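Local structure of nuclear hormone receptor FTZ-F1 (Drosophila melanogaster, 2XHS) at residues Val45-Leu50 against Thr109-Gly114; Phe32-Lys37 against Cys52-Gln57; Leu94-His99 against Asn103-Glu108; Arg25-Gln30 against Asp56-Ser61. The protein is a nuclear receptor of subfamily 5A (NR5A3), probably a transcription factor, whose ligand-binding domain binds a peptide from Fushi tarazu. All coordinates share one frame; numbering follows the deposited sequence.

Interaction 1 (Val45-Leu50 against Thr109-Gly114); sequences VDLFEL and TQLNNG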
loop_
_atom_site.group_PDB
_atom_site.type_symbol
_atom_site.label_atom_id
_atom_site.label_comp_id
_atom_site.label_asym_id
_atom_site.label_seq_id
_atom_site.Cartn_x
_atom_site.Cartn_y
_atom_site.Cartn_z
ATOM N N VAL A 45 -17.910 13.633 14.290
ATOM C CA VAL A 45 -17.247 12.370 14.375
ATOM C C VAL A 45 -15.824 12.666 14.701
ATOM O O VAL A 45 -15.397 13.773 14.532
ATOM C CB VAL A 45 -17.345 11.678 13.054
ATOM C CG1 VAL A 45 -16.925 10.274 13.174
ATOM C CG2 VAL A 45 -18.750 11.701 12.608
ATOM N N ASP A 46 -15.092 11.681 15.188
ATOM C CA ASP A 46 -13.713 11.895 15.518
ATOM C C ASP A 46 -13.011 11.585 14.263
ATOM O O ASP A 46 -13.061 10.487 13.782
ATOM C CB ASP A 46 -13.258 10.933 16.590
ATOM C CG ASP A 46 -11.898 11.268 17.127
ATOM O OD1 ASP A 46 -11.614 12.437 17.362
ATOM O OD2 ASP A 46 -11.101 10.367 17.339
ATOM N N LEU A 47 -12.390 12.592 13.703
ATOM C CA LEU A 47 -11.725 12.444 12.448
ATOM C C LEU A 47 -10.575 11.500 12.526
ATOM O O LEU A 47 -10.313 10.803 11.588
ATOM C CB LEU A 47 -11.332 13.785 11.886
ATOM C CG LEU A 47 -12.558 14.590 11.503
ATOM C CD1 LEU A 47 -12.154 15.918 11.024
ATOM C CD2 LEU A 47 -13.292 13.891 10.446
ATOM N N PHE A 48 -9.859 11.496 13.630
ATOM C CA PHE A 48 -8.761 10.587 13.749
ATOM C C PHE A 48 -9.265 9.194 13.746
ATOM O O PHE A 48 -8.712 8.349 13.126
ATOM C CB PHE A 48 -7.959 10.857 14.990
ATOM C CG PHE A 48 -6.841 9.904 15.186
ATOM C CD1 PHE A 48 -5.655 10.088 14.572
ATOM C CD2 PHE A 48 -6.996 8.812 15.967
ATOM C CE1 PHE A 48 -4.685 9.234 14.733
ATOM C CE2 PHE A 48 -6.002 7.961 16.127
ATOM C CZ PHE A 48 -4.850 8.172 15.514
ATOM N N GLU A 49 -10.342 8.943 14.437
ATOM C CA GLU A 49 -10.858 7.605 14.476
ATOM C C GLU A 49 -11.258 7.128 13.125
ATOM O O GLU A 49 -11.128 5.974 12.833
ATOM C CB GLU A 49 -12.096 7.541 15.332
ATOM C CG GLU A 49 -11.879 7.665 16.782
ATOM C CD GLU A 49 -12.904 6.930 17.543
ATOM O OE1 GLU A 49 -13.954 6.658 16.985
ATOM O OE2 GLU A 49 -12.680 6.630 18.707
ATOM N N LEU A 50 -11.807 8.020 12.328
ATOM C CA LEU A 50 -12.273 7.709 10.998
ATOM C C LEU A 50 -11.148 7.302 10.105
ATOM O O LEU A 50 -11.241 6.363 9.371
ATOM C CB LEU A 50 -12.937 8.928 10.420
ATOM C CG LEU A 50 -14.247 8.795 9.667
ATOM C CD1 LEU A 50 -14.466 10.004 8.859
ATOM C CD2 LEU A 50 -14.255 7.612 8.804
ATOM N N THR A 109 -11.612 16.282 1.449
ATOM C CA THR A 109 -12.923 16.218 0.874
ATOM C C THR A 109 -13.930 16.716 1.878
ATOM O O THR A 109 -13.695 16.655 3.039
ATOM C CB THR A 109 -13.240 14.810 0.476
ATOM O OG1 THR A 109 -14.459 14.789 -0.241
ATOM C CG2 THR A 109 -13.411 13.986 1.658
ATOM N N GLN A 110 -15.039 17.255 1.415
ATOM C CA GLN A 110 -16.084 17.729 2.289
ATOM C C GLN A 110 -16.942 16.550 2.598
ATOM O O GLN A 110 -17.341 15.837 1.722
ATOM C CB GLN A 110 -16.921 18.772 1.583
ATOM C CG GLN A 110 -16.570 20.182 1.890
ATOM C CD GLN A 110 -17.292 20.675 3.083
ATOM O OE1 GLN A 110 -16.963 21.700 3.636
ATOM N NE2 GLN A 110 -18.290 19.940 3.499
ATOM N N LEU A 111 -17.242 16.356 3.857
ATOM C CA LEU A 111 -17.911 15.168 4.279
ATOM C C LEU A 111 -19.400 15.030 4.147
ATOM O O LEU A 111 -19.906 13.957 4.356
ATOM C CB LEU A 111 -17.548 14.900 5.702
ATOM C CG LEU A 111 -16.332 14.032 5.835
ATOM C CD1 LEU A 111 -16.125 13.825 7.266
ATOM C CD2 LEU A 111 -16.606 12.752 5.172
ATOM N N ASN A 112 -20.085 16.097 3.764
ATOM C CA ASN A 112 -21.533 16.064 3.682
ATOM C C ASN A 112 -21.981 16.303 5.103
ATOM O O ASN A 112 -23.172 16.343 5.413
ATOM C CB ASN A 112 -22.025 14.703 3.190
ATOM C CG ASN A 112 -21.831 14.518 1.698
ATOM O OD1 ASN A 112 -21.325 15.405 1.011
ATOM N ND2 ASN A 112 -22.235 13.361 1.189
ATOM N N ASN A 113 -20.984 16.472 5.962
ATOM C CA ASN A 113 -21.199 16.801 7.331
ATOM C C ASN A 113 -20.886 18.208 7.492
ATOM O O ASN A 113 -21.185 18.770 8.489
ATOM C CB ASN A 113 -20.194 16.091 8.182
ATOM C CG ASN A 113 -20.797 15.052 8.974
ATOM O OD1 ASN A 113 -21.887 14.621 8.685
ATOM N ND2 ASN A 113 -20.117 14.633 9.996
ATOM N N GLY A 114 -20.222 18.774 6.517
ATOM C CA GLY A 114 -19.708 20.103 6.676
ATOM C C GLY A 114 -18.408 19.926 7.400
ATOM O O GLY A 114 -17.750 20.866 7.775
#
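V45, whose side chain meets N113 across this contact, is anchored through its carbonyl O, which accepts a hydrogen bond from NE2 of Q115, just beyond the second segment. Its methyl CG1 lies anti to the backbone N (chi1 -168°), and this leaves CG2 directed at the end of N113, with the two side chains crossing at about a right angle. Beside this point the packing is apolar. L111 CD1 meets two leucines one turn apart on the same side of the helix start: CD2 of L47 lies 4.3 Å from L111 CD1, and CD1 of L50 lies 4.5 Å from that same L111 CD1. No hydrogen bond joins the two segments; the methyl contacts and V45 against N113 make up the touch between them. D46 stands at the N-cap of the helix, and its carbonyl O already receives the N-H of L50 at 3.1 Å (N to O). Around this patch, L50 also packs on L34 and L35 of helix 24-39 and on F117, while L111 rests on T39. The turn at 111-115 links strands 108-110 and 116-118, the small antiparallel hairpin typical of the nuclear receptor ligand-binding domain, here set against the N-terminal end of helix 47-67.

Interaction 2 (Phe32-Lys37 against Cys52-Gln57); sequences FALLQK and CKVLDQ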
loop_
_atom_site.group_PDB
_atom_site.type_symbol
_atom_site.label_atom_id
_atom_site.label_comp_id
_atom_site.label_asym_id
_atom_site.label_seq_id
_atom_site.Cartn_x
_atom_site.Cartn_y
_atom_site.Cartn_z
ATOM N N PHE A 32 -14.920 5.954 -0.330
ATOM C CA PHE A 32 -15.970 6.913 -0.140
ATOM C C PHE A 32 -17.216 6.296 0.426
ATOM O O PHE A 32 -17.998 6.943 1.064
ATOM C CB PHE A 32 -16.176 7.723 -1.395
ATOM C CG PHE A 32 -15.009 8.569 -1.726
ATOM C CD1 PHE A 32 -14.819 9.760 -1.120
ATOM C CD2 PHE A 32 -14.090 8.159 -2.611
ATOM C CE1 PHE A 32 -13.766 10.513 -1.409
ATOM C CE2 PHE A 32 -13.039 8.930 -2.888
ATOM C CZ PHE A 32 -12.880 10.097 -2.284
ATOM N N ALA A 33 -17.406 5.024 0.187
ATOM C CA ALA A 33 -18.562 4.368 0.728
ATOM C C ALA A 33 -18.539 4.346 2.225
ATOM O O ALA A 33 -19.529 4.583 2.857
ATOM C CB ALA A 33 -18.613 3.006 0.230
ATOM N N LEU A 34 -17.404 3.994 2.795
ATOM C CA LEU A 34 -17.244 3.977 4.222
ATOM C C LEU A 34 -17.357 5.380 4.721
ATOM O O LEU A 34 -18.024 5.656 5.676
ATOM C CB LEU A 34 -15.881 3.410 4.551
ATOM C CG LEU A 34 -15.408 3.107 5.955
ATOM C CD1 LEU A 34 -14.373 2.108 5.866
ATOM C CD2 LEU A 34 -14.812 4.307 6.484
ATOM N N LEU A 35 -16.726 6.297 4.036
ATOM C CA LEU A 35 -16.740 7.657 4.496
ATOM C C LEU A 35 -18.139 8.174 4.520
ATOM O O LEU A 35 -18.501 8.893 5.403
ATOM C CB LEU A 35 -15.923 8.538 3.580
ATOM C CG LEU A 35 -14.435 8.735 3.720
ATOM C CD1 LEU A 35 -14.036 9.631 2.646
ATOM C CD2 LEU A 35 -14.119 9.358 4.990
ATOM N N GLN A 36 -18.929 7.868 3.517
ATOM C CA GLN A 36 -20.300 8.304 3.555
ATOM C C GLN A 36 -21.055 7.625 4.639
ATOM O O GLN A 36 -21.713 8.236 5.413
ATOM C CB GLN A 36 -20.973 7.974 2.247
ATOM C CG GLN A 36 -22.443 8.190 2.257
ATOM C CD GLN A 36 -22.805 9.629 2.407
ATOM O OE1 GLN A 36 -21.945 10.482 2.506
ATOM N NE2 GLN A 36 -24.082 9.908 2.432
ATOM N N LYS A 37 -20.934 6.335 4.730
ATOM C CA LYS A 37 -21.687 5.633 5.728
ATOM C C LYS A 37 -21.324 6.070 7.109
ATOM O O LYS A 37 -22.157 6.130 7.971
ATOM C CB LYS A 37 -21.483 4.152 5.596
ATOM C CG LYS A 37 -21.939 3.411 6.770
ATOM C CD LYS A 37 -21.996 1.959 6.487
ATOM C CE LYS A 37 -22.449 1.216 7.688
ATOM N NZ LYS A 37 -22.457 -0.223 7.414
ATOM N N CYS A 52 -8.564 5.933 10.911
ATOM C CA CYS A 52 -8.223 4.604 11.349
ATOM C C CYS A 52 -9.162 3.587 10.807
ATOM O O CYS A 52 -8.785 2.469 10.577
ATOM C CB CYS A 52 -8.176 4.515 12.848
ATOM S SG CYS A 52 -6.737 5.151 13.563
ATOM N N LYS A 53 -10.411 3.963 10.665
ATOM C CA LYS A 53 -11.394 3.078 10.123
ATOM C C LYS A 53 -11.090 2.756 8.708
ATOM O O LYS A 53 -11.278 1.662 8.260
ATOM C CB LYS A 53 -12.759 3.704 10.242
ATOM C CG LYS A 53 -13.556 3.092 11.327
ATOM C CD LYS A 53 -14.932 3.605 11.377
ATOM C CE LYS A 53 -15.088 4.588 12.476
ATOM N NZ LYS A 53 -16.499 4.738 12.824
ATOM N N VAL A 54 -10.661 3.762 7.983
ATOM C CA VAL A 54 -10.311 3.612 6.605
ATOM C C VAL A 54 -9.133 2.720 6.483
ATOM O O VAL A 54 -9.125 1.823 5.700
ATOM C CB VAL A 54 -9.933 4.943 6.031
ATOM C CG1 VAL A 54 -9.494 4.794 4.650
ATOM C CG2 VAL A 54 -11.080 5.831 6.063
ATOM N N LEU A 55 -8.135 2.966 7.293
ATOM C CA LEU A 55 -6.935 2.188 7.292
ATOM C C LEU A 55 -7.219 0.777 7.656
ATOM O O LEU A 55 -6.653 -0.123 7.126
ATOM C CB LEU A 55 -5.972 2.756 8.293
ATOM C CG LEU A 55 -5.396 4.112 8.008
ATOM C CD1 LEU A 55 -4.648 4.541 9.177
ATOM C CD2 LEU A 55 -4.507 4.033 6.861
ATOM N N ASP A 56 -8.114 0.581 8.583
ATOM C CA ASP A 56 -8.445 -0.747 8.956
ATOM C C ASP A 56 -8.997 -1.453 7.761
ATOM O O ASP A 56 -8.645 -2.555 7.477
ATOM C CB ASP A 56 -9.488 -0.716 10.057
ATOM C CG ASP A 56 -9.571 -2.006 10.812
ATOM O OD1 ASP A 56 -8.533 -2.578 11.059
ATOM O OD2 ASP A 56 -10.662 -2.458 11.146
ATOM N N GLN A 57 -9.879 -0.818 7.045
ATOM C CA GLN A 57 -10.470 -1.438 5.899
ATOM C C GLN A 57 -9.428 -1.726 4.876
ATOM O O GLN A 57 -9.456 -2.719 4.219
ATOM C CB GLN A 57 -11.488 -0.498 5.317
ATOM C CG GLN A 57 -12.279 -1.026 4.175
ATOM C CD GLN A 57 -13.212 -0.000 3.608
ATOM O OE1 GLN A 57 -12.813 1.104 3.298
ATOM N NE2 GLN A 57 -14.460 -0.361 3.470
#
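Apolar packing comes first, and L34 supplies all of it from its side, meeting V54 and K53 on the facing helix. A chi1 of -174° swings CG out opposite the backbone N, and the leucine reaches straight across and divides its two methyls between partners. CD2 takes the hydrocarbon side, lying 4.1 Å from V54 CG2, and also 4.3 Å from K53 CB. CD1 goes to a polar partner, Q57: it comes against the side-chain amide, with L34 CD1 at much the same distance from Q57 OE1 (3.2 Å) and from Q57 NE2 (3.4 Å). The glutamine is extended and approaches from the direction opposite to the leucine, and the methyl packs against the amide group. No hydrogen bond joins the two segments, but K53 NZ bonds to OE1 of Q38, one residue further along the first helix, which gives the helix pair a polar tie there. The segment axes come within 10.3 Å and run roughly antiparallel, at 143°. L34 and L35 carry the packing on to L50, one turn earlier on helix 47-67, V54 also touches L122 in the loop beyond strand 116-118, and D56 turns to helix 234-240, where its OD1 accepts from L235 N.

Interaction 3 (Leu94-His99 against Asn103-Glu108); sequences LDHLHH and NGLPDE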
loop_
_atom_site.group_PDB
_atom_site.type_symbol
_atom_site.label_atom_id
_atom_site.label_comp_id
_atom_site.label_asym_id
_atom_site.label_seq_id
_atom_site.Cartn_x
_atom_site.Cartn_y
_atom_site.Cartn_z
ATOM N N LEU A 94 2.658 3.580 -0.610
ATOM C CA LEU A 94 2.773 3.386 -2.016
ATOM C C LEU A 94 1.420 3.371 -2.655
ATOM O O LEU A 94 1.213 3.940 -3.675
ATOM C CB LEU A 94 3.452 2.070 -2.260
ATOM C CG LEU A 94 3.678 1.696 -3.707
ATOM C CD1 LEU A 94 4.860 2.356 -4.215
ATOM C CD2 LEU A 94 3.852 0.254 -3.768
ATOM N N ASP A 95 0.480 2.714 -2.039
ATOM C CA ASP A 95 -0.824 2.666 -2.596
ATOM C C ASP A 95 -1.316 4.054 -2.640
ATOM O O ASP A 95 -1.997 4.431 -3.526
ATOM C CB ASP A 95 -1.756 1.908 -1.700
ATOM C CG ASP A 95 -1.643 0.460 -1.842
ATOM O OD1 ASP A 95 -1.056 -0.009 -2.790
ATOM O OD2 ASP A 95 -2.216 -0.222 -1.031
ATOM N N HIS A 96 -1.047 4.811 -1.614
ATOM C CA HIS A 96 -1.459 6.188 -1.617
ATOM C C HIS A 96 -0.679 6.953 -2.625
ATOM O O HIS A 96 -1.149 7.838 -3.239
ATOM C CB HIS A 96 -1.382 6.810 -0.242
ATOM C CG HIS A 96 -2.440 7.834 -0.005
ATOM N ND1 HIS A 96 -2.230 9.182 -0.178
ATOM C CD2 HIS A 96 -3.735 7.704 0.345
ATOM C CE1 HIS A 96 -3.340 9.836 0.074
ATOM N NE2 HIS A 96 -4.265 8.962 0.401
ATOM N N LEU A 97 0.560 6.603 -2.782
ATOM C CA LEU A 97 1.344 7.287 -3.744
ATOM C C LEU A 97 0.726 7.032 -5.066
ATOM O O LEU A 97 0.674 7.880 -5.890
ATOM C CB LEU A 97 2.757 6.786 -3.699
ATOM C CG LEU A 97 3.588 7.701 -2.846
ATOM C CD1 LEU A 97 4.854 7.067 -2.588
ATOM C CD2 LEU A 97 3.808 8.932 -3.589
ATOM N N HIS A 98 0.251 5.838 -5.273
ATOM C CA HIS A 98 -0.354 5.493 -6.526
ATOM C C HIS A 98 -1.610 6.251 -6.865
ATOM O O HIS A 98 -1.796 6.674 -7.951
ATOM C CB HIS A 98 -0.662 4.033 -6.439
ATOM C CG HIS A 98 -1.593 3.524 -7.476
ATOM N ND1 HIS A 98 -2.762 2.889 -7.167
ATOM C CD2 HIS A 98 -1.491 3.488 -8.813
ATOM C CE1 HIS A 98 -3.364 2.518 -8.270
ATOM N NE2 HIS A 98 -2.612 2.873 -9.283
ATOM N N HIS A 99 -2.517 6.352 -5.937
ATOM C CA HIS A 99 -3.749 7.045 -6.163
ATOM C C HIS A 99 -3.639 8.513 -6.307
ATOM O O HIS A 99 -4.357 9.128 -7.024
ATOM C CB HIS A 99 -4.734 6.664 -5.100
ATOM C CG HIS A 99 -5.155 5.249 -5.200
ATOM N ND1 HIS A 99 -6.033 4.808 -6.147
ATOM C CD2 HIS A 99 -4.780 4.164 -4.505
ATOM C CE1 HIS A 99 -6.200 3.515 -6.019
ATOM N NE2 HIS A 99 -5.452 3.099 -5.027
ATOM N N ASN A 103 -4.673 8.453 -10.010
ATOM C CA ASN A 103 -6.106 8.622 -10.013
ATOM C C ASN A 103 -6.672 9.916 -9.521
ATOM O O ASN A 103 -7.840 10.020 -9.290
ATOM C CB ASN A 103 -6.739 7.484 -9.267
ATOM C CG ASN A 103 -6.265 6.181 -9.747
ATOM O OD1 ASN A 103 -6.312 5.913 -10.903
ATOM N ND2 ASN A 103 -5.811 5.356 -8.862
ATOM N N GLY A 104 -5.821 10.894 -9.337
ATOM C CA GLY A 104 -6.233 12.201 -8.919
ATOM C C GLY A 104 -6.966 12.362 -7.632
ATOM O O GLY A 104 -7.830 13.192 -7.526
ATOM N N LEU A 105 -6.599 11.566 -6.655
ATOM C CA LEU A 105 -7.141 11.615 -5.335
ATOM C C LEU A 105 -6.668 12.889 -4.716
ATOM O O LEU A 105 -5.528 13.249 -4.848
ATOM C CB LEU A 105 -6.613 10.416 -4.595
ATOM C CG LEU A 105 -7.194 9.830 -3.331
ATOM C CD1 LEU A 105 -6.365 10.214 -2.228
ATOM C CD2 LEU A 105 -8.515 10.392 -3.152
ATOM N N PRO A 106 -7.569 13.577 -4.047
ATOM C CA PRO A 106 -7.303 14.887 -3.498
ATOM C C PRO A 106 -6.951 14.878 -2.050
ATOM O O PRO A 106 -7.188 13.937 -1.351
ATOM C CB PRO A 106 -8.610 15.601 -3.717
ATOM C CG PRO A 106 -9.567 14.593 -3.784
ATOM C CD PRO A 106 -8.979 13.427 -4.379
ATOM N N ASP A 107 -6.360 15.958 -1.604
ATOM C CA ASP A 107 -5.924 16.059 -0.240
ATOM C C ASP A 107 -7.000 16.036 0.797
ATOM O O ASP A 107 -6.783 15.536 1.862
ATOM C CB ASP A 107 -5.002 17.226 -0.066
ATOM C CG ASP A 107 -3.793 17.067 -0.843
ATOM O OD1 ASP A 107 -3.794 16.237 -1.734
ATOM O OD2 ASP A 107 -2.833 17.756 -0.569
ATOM N N GLU A 108 -8.158 16.582 0.483
ATOM C CA GLU A 108 -9.247 16.614 1.423
ATOM C C GLU A 108 -10.555 16.550 0.720
ATOM O O GLU A 108 -10.605 16.695 -0.447
ATOM C CB GLU A 108 -9.179 17.864 2.256
ATOM C CG GLU A 108 -9.245 19.099 1.462
ATOM C CD GLU A 108 -8.897 20.303 2.251
ATOM O OE1 GLU A 108 -7.775 20.383 2.748
ATOM O OE2 GLU A 108 -9.742 21.190 2.358
#
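H99 and N103 meet where helix 77-102, the long helix that runs through the middle of the nuclear receptor ligand-binding fold, gives way to the loop leading into the small hairpin. The N103 amide is inclined at 45° to the H99 ring, and its ND2 comes 2.8 Å from H99 ND1. Towards H98 the same amide is turned much more steeply, the planes standing 84° apart, with N103 ND2 lying 3.8 Å from H98 CE1. The two histidines also pack on each other: ND1 of H98 sits 3.4 Å above the plane of the H99 ring, over its centre. W27 of helix 24-39 stacks on the opposite face of H99, so the imidazole is sandwiched and its rotation about chi2 is restricted. H98 in turn stacks on Y151, and N103 ND2 makes a weak hydrogen bond to D24.

On the neighbouring side of the helix, L105 turns its side chain back toward the helix. A chi1 near 180° (-162°) sets its CG beside the carbonyl carbon, and the L105 and H96 side chains cross at about a right angle, with L105 CD1 3.6 Å from H96 NE2. Further along, a salt bridge from D107 to R100 ties the loop to the helix again. The backbone exit itself turns on one acceptor. The carbonyl O of H99 takes N103 N at 3.1 Å, with the donor lying above the carbonyl plane, and a weak but nearly straight bond from L105 N reaches this same H99 O at 3.3 Å.

Interaction 4 (Arg25-Gln30 against Asp56-Ser61); sequences REWQTQ and DQNLFS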
loop_
_atom_site.group_PDB
_atom_site.type_symbol
_atom_site.label_atom_id
_atom_site.label_comp_id
_atom_site.label_asym_id
_atom_site.label_seq_id
_atom_site.Cartn_x
_atom_site.Cartn_y
_atom_site.Cartn_z
ATOM N N ARG A 25 -10.890 0.875 -8.980
ATOM C CA ARG A 25 -12.225 1.361 -8.773
ATOM C C ARG A 25 -12.806 0.927 -7.464
ATOM O O ARG A 25 -13.482 1.680 -6.798
ATOM C CB ARG A 25 -13.113 0.909 -9.907
ATOM C CG ARG A 25 -13.194 1.913 -11.019
ATOM C CD ARG A 25 -14.427 1.709 -11.848
ATOM N NE ARG A 25 -14.102 1.798 -13.259
ATOM C CZ ARG A 25 -14.276 0.810 -14.120
ATOM N NH1 ARG A 25 -14.812 -0.324 -13.722
ATOM N NH2 ARG A 25 -13.939 0.967 -15.386
ATOM N N GLU A 26 -12.562 -0.310 -7.121
ATOM C CA GLU A 26 -13.078 -0.849 -5.909
ATOM C C GLU A 26 -12.488 -0.108 -4.750
ATOM O O GLU A 26 -13.140 0.138 -3.765
ATOM C CB GLU A 26 -12.721 -2.300 -5.824
ATOM C CG GLU A 26 -13.631 -3.086 -4.991
ATOM C CD GLU A 26 -13.296 -4.525 -5.075
ATOM O OE1 GLU A 26 -12.512 -4.879 -5.964
ATOM O OE2 GLU A 26 -13.815 -5.314 -4.269
ATOM N N TRP A 27 -11.229 0.236 -4.860
ATOM C CA TRP A 27 -10.584 0.926 -3.790
ATOM C C TRP A 27 -11.179 2.256 -3.509
ATOM O O TRP A 27 -11.433 2.577 -2.396
ATOM C CB TRP A 27 -9.158 1.165 -4.187
ATOM C CG TRP A 27 -8.303 1.580 -3.094
ATOM C CD1 TRP A 27 -7.645 0.780 -2.253
ATOM C CD2 TRP A 27 -7.983 2.906 -2.720
ATOM N NE1 TRP A 27 -6.930 1.508 -1.369
ATOM C CE2 TRP A 27 -7.122 2.827 -1.642
ATOM C CE3 TRP A 27 -8.339 4.154 -3.199
ATOM C CZ2 TRP A 27 -6.614 3.932 -1.034
ATOM C CZ3 TRP A 27 -7.850 5.237 -2.590
ATOM C CH2 TRP A 27 -6.991 5.131 -1.525
ATOM N N GLN A 28 -11.341 3.074 -4.518
ATOM C CA GLN A 28 -11.973 4.351 -4.331
ATOM C C GLN A 28 -13.413 4.177 -3.940
ATOM O O GLN A 28 -13.942 4.940 -3.184
ATOM C CB GLN A 28 -11.833 5.237 -5.566
ATOM C CG GLN A 28 -12.753 6.444 -5.570
ATOM C CD GLN A 28 -12.252 7.575 -6.419
ATOM O OE1 GLN A 28 -13.022 8.272 -7.071
ATOM N NE2 GLN A 28 -10.953 7.775 -6.410
ATOM N N THR A 29 -14.073 3.188 -4.493
ATOM C CA THR A 29 -15.450 3.013 -4.144
ATOM C C THR A 29 -15.587 2.681 -2.703
ATOM O O THR A 29 -16.402 3.227 -2.011
ATOM C CB THR A 29 -16.038 1.874 -4.886
ATOM O OG1 THR A 29 -15.816 2.073 -6.268
ATOM C CG2 THR A 29 -17.470 1.851 -4.669
ATOM N N GLN A 30 -14.778 1.756 -2.259
ATOM C CA GLN A 30 -14.828 1.330 -0.906
ATOM C C GLN A 30 -14.520 2.482 -0.038
ATOM O O GLN A 30 -15.010 2.570 1.040
ATOM C CB GLN A 30 -13.783 0.278 -0.664
ATOM C CG GLN A 30 -14.293 -1.112 -0.634
ATOM C CD GLN A 30 -13.173 -2.069 -0.534
ATOM O OE1 GLN A 30 -12.071 -1.690 -0.182
ATOM N NE2 GLN A 30 -13.424 -3.312 -0.864
ATOM N N ASP A 56 -8.114 0.581 8.583
ATOM C CA ASP A 56 -8.445 -0.747 8.956
ATOM C C ASP A 56 -8.997 -1.453 7.761
ATOM O O ASP A 56 -8.645 -2.555 7.477
ATOM C CB ASP A 56 -9.488 -0.716 10.057
ATOM C CG ASP A 56 -9.571 -2.006 10.812
ATOM O OD1 ASP A 56 -8.533 -2.578 11.059
ATOM O OD2 ASP A 56 -10.662 -2.458 11.146
ATOM N N GLN A 57 -9.879 -0.818 7.045
ATOM C CA GLN A 57 -10.470 -1.438 5.899
ATOM C C GLN A 57 -9.428 -1.726 4.876
ATOM O O GLN A 57 -9.456 -2.719 4.219
ATOM C CB GLN A 57 -11.488 -0.498 5.317
ATOM C CG GLN A 57 -12.279 -1.026 4.175
ATOM C CD GLN A 57 -13.212 -0.000 3.608
ATOM O OE1 GLN A 57 -12.813 1.104 3.298
ATOM N NE2 GLN A 57 -14.460 -0.361 3.470
ATOM N N ASN A 58 -8.495 -0.822 4.735
ATOM C CA ASN A 58 -7.487 -0.952 3.728
ATOM C C ASN A 58 -6.707 -2.176 3.975
ATOM O O ASN A 58 -6.325 -2.874 3.085
ATOM C CB ASN A 58 -6.541 0.219 3.786
ATOM C CG ASN A 58 -7.069 1.403 3.096
ATOM O OD1 ASN A 58 -8.082 1.335 2.457
ATOM N ND2 ASN A 58 -6.377 2.493 3.193
ATOM N N LEU A 59 -6.460 -2.427 5.228
ATOM C CA LEU A 59 -5.681 -3.558 5.596
ATOM C C LEU A 59 -6.351 -4.814 5.191
ATOM O O LEU A 59 -5.720 -5.720 4.758
ATOM C CB LEU A 59 -5.480 -3.558 7.079
ATOM C CG LEU A 59 -4.495 -2.522 7.534
ATOM C CD1 LEU A 59 -4.355 -2.610 8.986
ATOM C CD2 LEU A 59 -3.218 -2.819 6.910
ATOM N N PHE A 60 -7.645 -4.883 5.347
ATOM C CA PHE A 60 -8.351 -6.075 5.007
ATOM C C PHE A 60 -8.203 -6.330 3.560
ATOM O O PHE A 60 -8.011 -7.433 3.132
ATOM C CB PHE A 60 -9.808 -5.876 5.282
ATOM C CG PHE A 60 -10.189 -6.115 6.678
ATOM C CD1 PHE A 60 -10.367 -7.367 7.142
ATOM C CD2 PHE A 60 -10.403 -5.078 7.524
ATOM C CE1 PHE A 60 -10.735 -7.572 8.408
ATOM C CE2 PHE A 60 -10.777 -5.302 8.787
ATOM C CZ PHE A 60 -10.935 -6.547 9.226
ATOM N N SER A 61 -8.354 -5.289 2.789
ATOM C CA SER A 61 -8.220 -5.406 1.371
ATOM C C SER A 61 -6.818 -5.779 1.004
ATOM O O SER A 61 -6.588 -6.464 0.059
ATOM C CB SER A 61 -8.674 -4.142 0.686
ATOM O OG SER A 61 -7.799 -3.104 0.983
#
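Q30 and Q57 lean together at the centre of the contact, crossing so that the Q57 amide comes up beside the backbone of Q30. OE1 of Q57 lies 3.5 Å from Q30 O; both are acceptors, so this is proximity and not a bond. NE2 of Q57 is 4.2 Å from Q30 CG, which adds a little packing. One turn along, the W27 indole and the N58 amide are nearly parallel, 23° apart, with W27 NE1 4.0 Å from N58 OD1. At the far end, Q30 OE1 approaches S61 CB at 4.3 Å. The whole is a near-antiparallel helix pair (155° between segment axes, 11.4 Å apart), in which helix 24-39 lies alongside helix 47-67 as an additional helical layer, as in other NR5A ligand-binding domains. Behind these side chains, S61 is fixed by its own helix: its OG donates to N58 O at 2.6 Å. W27 sends its indole inward to stack on H99 of helix 77-102, while N58 touches L92 on that helix. On the outer flank of helix 47-67, F60 packs on L234 and on an apolar side chain of the bound peptide.

How the interactions relate
From the N terminus, past helix 13-20, helix 24-39 takes part first and is met twice by helix 47-67: interaction 4 (25-30 with 56-61) closes the wider loop, and interaction 2 (32-37 with 52-57) a shorter one, the two sharing D56 and Q57. Interaction 1 begins at residue 45, between the segments of both, and closes only at the hairpin turn, so it crosses them. Its long loop contains interaction 3, a local closure at the end of helix 77-102. L50 touches L34 and L35, and L111 of the hairpin turn packs on L35, joining interaction 1 to interaction 2; H99 against W27 joins interaction 3 to interaction 4. Helix 24-39 thus connects with helix 47-67, helix 77-102 and the hairpin.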